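Local coordinates for McyG protein (Microcystis aeruginosa PCC 7806, PDB 4R0M) that probably activates phenylalanine-like starter acids as acyl-adenylates and loads them onto its carrier domain to begin microcystin synthesis, at residues D14-V22 / I170-L178. Sequence-based numbering, arbitrary orientation.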
# COMPACT_ATOMS: atom_id res chain seq x y z
N ASP A 14 11.57 -6.94 24.56
CA ASP A 14 10.27 -6.27 24.71
C ASP A 14 10.40 -4.77 25.00
O ASP A 14 11.12 -4.36 25.91
CB ASP A 14 9.44 -6.94 25.81
CG ASP A 14 8.60 -8.10 25.28
OD1 ASP A 14 8.30 -8.14 24.07
OD2 ASP A 14 8.24 -8.97 26.10
N ASN A 15 9.67 -3.98 24.22
CA ASN A 15 9.57 -2.55 24.42
C ASN A 15 8.12 -2.20 24.77
O ASN A 15 7.20 -2.68 24.11
CB ASN A 15 10.00 -1.80 23.16
CG ASN A 15 9.84 -0.30 23.28
OD1 ASN A 15 10.41 0.33 24.18
ND2 ASN A 15 9.07 0.29 22.37
N TRP A 16 7.94 -1.38 25.79
CA TRP A 16 6.59 -1.03 26.26
C TRP A 16 6.27 0.43 26.14
O TRP A 16 5.56 0.99 26.98
CB TRP A 16 6.36 -1.55 27.67
CG TRP A 16 6.31 -3.05 27.75
CD1 TRP A 16 7.20 -3.90 28.40
CD2 TRP A 16 5.32 -3.94 27.12
NE1 TRP A 16 6.83 -5.21 28.23
CE2 TRP A 16 5.71 -5.31 27.48
CE3 TRP A 16 4.19 -3.75 26.34
CZ2 TRP A 16 4.99 -6.42 27.06
CZ3 TRP A 16 3.47 -4.88 25.92
CH2 TRP A 16 3.86 -6.18 26.27
N ARG A 17 6.79 1.06 25.09
CA ARG A 17 6.50 2.45 24.79
C ARG A 17 5.11 2.60 24.17
O ARG A 17 4.58 1.67 23.57
CB ARG A 17 7.54 3.02 23.82
CG ARG A 17 8.88 3.38 24.44
CD ARG A 17 9.87 3.78 23.35
NE ARG A 17 10.92 4.65 23.86
CZ ARG A 17 10.86 5.98 23.89
NH1 ARG A 17 9.79 6.62 23.43
NH2 ARG A 17 11.88 6.69 24.37
N THR A 18 4.51 3.78 24.35
CA THR A 18 3.32 4.17 23.61
C THR A 18 3.73 5.14 22.51
O THR A 18 4.87 5.60 22.49
CB THR A 18 2.27 4.85 24.51
OG1 THR A 18 2.82 6.04 25.07
CG2 THR A 18 1.81 3.91 25.62
N LEU A 19 2.80 5.46 21.62
CA LEU A 19 3.07 6.40 20.53
C LEU A 19 3.37 7.82 21.03
O LEU A 19 4.21 8.51 20.46
CB LEU A 19 1.93 6.40 19.51
CG LEU A 19 1.80 5.15 18.63
CD1 LEU A 19 0.46 5.12 17.93
CD2 LEU A 19 2.94 5.04 17.63
N SER A 20 2.69 8.23 22.10
CA SER A 20 2.91 9.55 22.70
C SER A 20 4.34 9.73 23.22
O SER A 20 4.95 10.78 23.01
CB SER A 20 1.88 9.83 23.79
OG SER A 20 1.64 8.67 24.57
N GLU A 21 4.86 8.70 23.89
CA GLU A 21 6.24 8.71 24.39
C GLU A 21 7.26 8.78 23.26
O GLU A 21 8.29 9.46 23.38
CB GLU A 21 6.51 7.48 25.26
CG GLU A 21 5.77 7.50 26.60
CD GLU A 21 5.70 6.14 27.27
OE1 GLU A 21 6.32 5.18 26.77
OE2 GLU A 21 5.01 6.04 28.31
N VAL A 22 6.97 8.08 22.16
CA VAL A 22 7.82 8.08 20.97
C VAL A 22 7.92 9.48 20.35
O VAL A 22 9.01 9.93 19.99
CB VAL A 22 7.34 7.03 19.94
CG1 VAL A 22 7.91 7.29 18.56
CG2 VAL A 22 7.71 5.63 20.41
N ILE A 170 -2.14 8.69 30.20
CA ILE A 170 -1.17 7.59 30.19
C ILE A 170 -1.88 6.36 29.64
O ILE A 170 -2.92 5.95 30.16
CB ILE A 170 -0.57 7.30 31.58
CG1 ILE A 170 -0.07 8.60 32.23
CG2 ILE A 170 0.56 6.28 31.48
CD1 ILE A 170 0.26 8.49 33.71
N LEU A 171 -1.32 5.78 28.58
CA LEU A 171 -2.01 4.73 27.83
C LEU A 171 -1.34 3.37 27.97
O LEU A 171 -0.13 3.27 28.21
CB LEU A 171 -2.10 5.11 26.35
CG LEU A 171 -2.71 6.47 26.00
CD1 LEU A 171 -2.27 6.91 24.61
CD2 LEU A 171 -4.23 6.45 26.11
N ASP A 172 -2.15 2.32 27.83
CA ASP A 172 -1.65 0.96 27.75
C ASP A 172 -1.19 0.71 26.32
O ASP A 172 -1.97 0.88 25.38
CB ASP A 172 -2.76 -0.03 28.13
CG ASP A 172 -2.25 -1.42 28.44
OD1 ASP A 172 -1.30 -1.89 27.78
OD2 ASP A 172 -2.81 -2.06 29.35
N PRO A 173 0.08 0.31 26.13
CA PRO A 173 0.57 -0.01 24.79
C PRO A 173 -0.17 -1.19 24.14
O PRO A 173 -0.09 -1.36 22.92
CB PRO A 173 2.05 -0.35 25.02
CG PRO A 173 2.18 -0.63 26.48
CD PRO A 173 1.15 0.24 27.14
N GLN A 174 -0.88 -1.98 24.95
CA GLN A 174 -1.68 -3.11 24.45
C GLN A 174 -3.09 -2.68 24.00
O GLN A 174 -3.84 -3.48 23.45
CB GLN A 174 -1.78 -4.22 25.50
CG GLN A 174 -0.47 -4.97 25.77
CD GLN A 174 -0.12 -5.98 24.68
OE1 GLN A 174 -0.01 -5.64 23.50
NE2 GLN A 174 0.07 -7.23 25.09
N ASP A 175 -3.44 -1.42 24.25
CA ASP A 175 -4.70 -0.87 23.77
C ASP A 175 -4.59 -0.52 22.29
O ASP A 175 -3.49 -0.24 21.79
CB ASP A 175 -5.09 0.38 24.56
CG ASP A 175 -5.60 0.07 25.95
OD1 ASP A 175 -5.98 -1.09 26.22
OD2 ASP A 175 -5.63 0.99 26.79
N ALA A 176 -5.72 -0.55 21.60
CA ALA A 176 -5.80 -0.15 20.20
C ALA A 176 -5.36 1.30 20.02
O ALA A 176 -5.76 2.18 20.79
CB ALA A 176 -7.22 -0.33 19.67
N ALA A 177 -4.52 1.53 19.02
CA ALA A 177 -4.03 2.86 18.70
C ALA A 177 -4.42 3.29 17.29
O ALA A 177 -4.51 4.48 16.99
CB ALA A 177 -2.51 2.92 18.86
N LEU A 178 -4.65 2.30 16.42
CA LEU A 178 -4.91 2.55 15.01
C LEU A 178 -5.82 1.49 14.41
O LEU A 178 -5.59 0.29 14.59
CB LEU A 178 -3.58 2.62 14.24
CG LEU A 178 -3.57 2.93 12.74
CD1 LEU A 178 -4.15 4.30 12.43
CD2 LEU A 178 -2.15 2.80 12.21
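Trp16 brings the benzo ring of its indole to the turn at 172-175: Trp16 CE3 lies 3.7 Å from CG of Pro173, and CZ3 lies 3.9 Å from CG of Gln174. Here a helix start and the turn before a strand, distant in sequence, meet by packing, while polar groups such as Thr18 OG1 and Asp172 OD1 pair within their own segments. Ring and amide planes stand 65° apart; the bend of Gln174 at chi2 (-77°) puts its CD near CZ3 and NE2 near CH2 of Trp16, whose indole also stacks on His197. An Asx turn, Asp172 OD1 accepting from Gln174 N, fixes the start of this type I turn. Arg17 O rests 3.5 Å from CB of Pro173, while the guanidinium reaches forward along the helix, NH1 weakly to Glu21 O and NH2 to Thr25 OG1.

At the N-cap, Thr18 CG2 lies 3.3 Å from Leu171 O and near the Pro173 ring, whereas Thr18 OG1, between backbone N and carbonyl carbon (chi1 61°), shares a 2.9 Å hydrogen bond with Ser20 OG. Leu19 sets CD1 3.8 Å from CB of Ala177, which with Leu178 forms a classic beta bulge opposite Leu194.

Helix 80-93 meets Leu19 and Ser20, helix 227-240 also packs on Leu19, and helix 196-210 bonds both segments through His196 and His197; strand 176-182 pairs antiparallel with 190-195, and strand 96-99 touches Ala176 and Leu178.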